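Local coordinates for stage II sporulation E family protein (Thermanaerovibrio acidaminovorans, PDB 3RNR), which is of unknown function but probably acts as a protein phosphatase of the PP2C type, removing phosphate groups from proteins, at residues G25-A28 against A29-L33. Residues are numbered along the deposited sequence; the frame is centred on the assembly and turned at random.
With GOL (glycerol), chain L.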
loop_
_atom_site.group_PDB
_atom_site.type_symbol
_atom_site.label_atom_id
_atom_site.label_comp_id
_atom_site.label_asym_id
_atom_site.label_seq_id
_atom_site.Cartn_x
_atom_site.Cartn_y
_atom_site.Cartn_z
ATOM N N GLY B 25 6.245 -2.160 19.625
ATOM C CA GLY B 25 5.508 -2.904 18.617
ATOM C C GLY B 25 5.246 -2.119 17.341
ATOM O O GLY B 25 5.359 -2.656 16.241
ATOM N N ASP B 26 4.896 -0.844 17.477
ATOM C CA ASP B 26 4.608 -0.026 16.303
ATOM C C ASP B 26 5.841 0.189 15.426
ATOM O O ASP B 26 5.742 0.195 14.208
ATOM C CB ASP B 26 4.011 1.323 16.723
ATOM C CG ASP B 26 2.505 1.244 16.981
ATOM O OD1 ASP B 26 1.942 0.122 16.954
ATOM O OD2 ASP B 26 1.885 2.307 17.209
ATOM N N GLU B 27 6.999 0.383 16.049
ATOM C CA GLU B 27 8.244 0.518 15.308
ATOM C C GLU B 27 8.636 -0.782 14.611
ATOM O O GLU B 27 9.156 -0.750 13.501
ATOM C CB GLU B 27 9.374 0.988 16.234
ATOM C CG GLU B 27 9.175 2.403 16.745
ATOM C CD GLU B 27 10.263 2.820 17.727
ATOM O OE1 GLU B 27 11.390 3.093 17.278
ATOM O OE2 GLU B 27 9.992 2.857 18.943
ATOM N N ALA B 28 8.414 -1.923 15.258
ATOM C CA ALA B 28 8.630 -3.212 14.594
ATOM C C ALA B 28 7.712 -3.361 13.379
ATOM O O ALA B 28 8.141 -3.801 12.309
ATOM C CB ALA B 28 8.374 -4.361 15.557
ATOM N N ALA B 29 6.440 -3.029 13.570
ATOM C CA ALA B 29 5.454 -3.132 12.501
ATOM C C ALA B 29 5.840 -2.232 11.330
ATOM O O ALA B 29 5.682 -2.624 10.177
ATOM C CB ALA B 29 4.069 -2.783 13.009
ATOM N N GLN B 30 6.374 -1.042 11.617
ATOM C CA GLN B 30 6.801 -0.153 10.534
ATOM C C GLN B 30 7.878 -0.779 9.666
ATOM O O GLN B 30 7.840 -0.656 8.447
ATOM C CB GLN B 30 7.287 1.192 11.083
ATOM C CG GLN B 30 6.160 2.042 11.626
ATOM C CD GLN B 30 6.643 3.138 12.537
ATOM O OE1 GLN B 30 7.847 3.314 12.739
ATOM N NE2 GLN B 30 5.705 3.878 13.107
ATOM N N ARG B 31 8.857 -1.435 10.287
ATOM C CA ARG B 31 9.925 -2.057 9.510
ATOM C C ARG B 31 9.379 -3.197 8.691
ATOM O O ARG B 31 9.779 -3.395 7.549
ATOM C CB ARG B 31 11.041 -2.596 10.410
ATOM C CG ARG B 31 12.115 -1.575 10.686
ATOM C CD ARG B 31 11.823 -0.803 11.939
ATOM N NE ARG B 31 12.825 0.229 12.137
ATOM C CZ ARG B 31 12.559 1.432 12.626
ATOM N NH1 ARG B 31 11.319 1.740 12.988
ATOM N NH2 ARG B 31 13.536 2.320 12.757
ATOM N N ALA B 32 8.473 -3.960 9.281
ATOM C CA ALA B 32 7.886 -5.089 8.568
ATOM C C ALA B 32 7.055 -4.623 7.372
ATOM O O ALA B 32 7.150 -5.167 6.280
ATOM C CB ALA B 32 7.038 -5.953 9.530
ATOM N N LEU B 33 6.218 -3.619 7.590
ATOM C CA LEU B 33 5.357 -3.129 6.528
ATOM C C LEU B 33 6.226 -2.549 5.403
ATOM O O LEU B 33 6.051 -2.884 4.247
ATOM C CB LEU B 33 4.407 -2.062 7.096
ATOM C CG LEU B 33 3.374 -1.380 6.191
ATOM C CD1 LEU B 33 4.031 -0.475 5.125
ATOM C CD2 LEU B 33 2.442 -2.413 5.562
HETATM C C1 GOL L . 13.032 5.191 13.473
HETATM O O1 GOL L . 14.027 5.738 14.311
HETATM C C2 GOL L . 11.740 4.958 14.252
HETATM O O2 GOL L . 11.824 3.732 14.943
HETATM C C3 GOL L . 10.564 4.900 13.281
HETATM O O3 GOL L . 9.380 5.313 13.929
#
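Arg31 reaches back one helical turn to Glu27 in the first two turns of helix 25-41, and the Glu27 carbonyl oxygen lies at the edge of its guanidinium, near the plane. Its CB lies 3.7 Å from O of Ala28; the chain then bends at chi2 (92°), which turns CD back toward the preceding turn, to 3.1 Å from O of Glu27. NE continues past that carbonyl, and NH1 gives it a weak hydrogen bond of 3.3 Å. The same oxygen also accepts the backbone N-H of Arg31, so main chain and guanidinium converge on one acceptor. At the tip, NH1 donates to O2 of a glycerol, probably from the crystallisation liquor, at 2.8 Å, and NH2 adds a weak bond to the same hydroxyl. O2 also lies 2.5 Å from OE1 of Glu27, doubtfully short for a hydrogen bond. The glycerol appears to link the two side chains, whose opposite charges stand 4.5 Å apart (Glu27 OE1 to Arg31 NH1) with no N-H directed at the carboxylate oxygen. Gln30 OE1 accepts a hydrogen bond from glycerol O3 at 2.8 Å. Arg24 forms a salt bridge with Glu27, and Trp60 of helix 46-63 makes a cation-pi contact with Arg31. Ala28 and Ala32 also touch helix 46-63, while Ala29 and Leu33 pack on Val16 of strand 10-18, so helix 25-41 lies alongside helix 46-63 and against the antiparallel sheet of the alpha-beta-alpha sandwich.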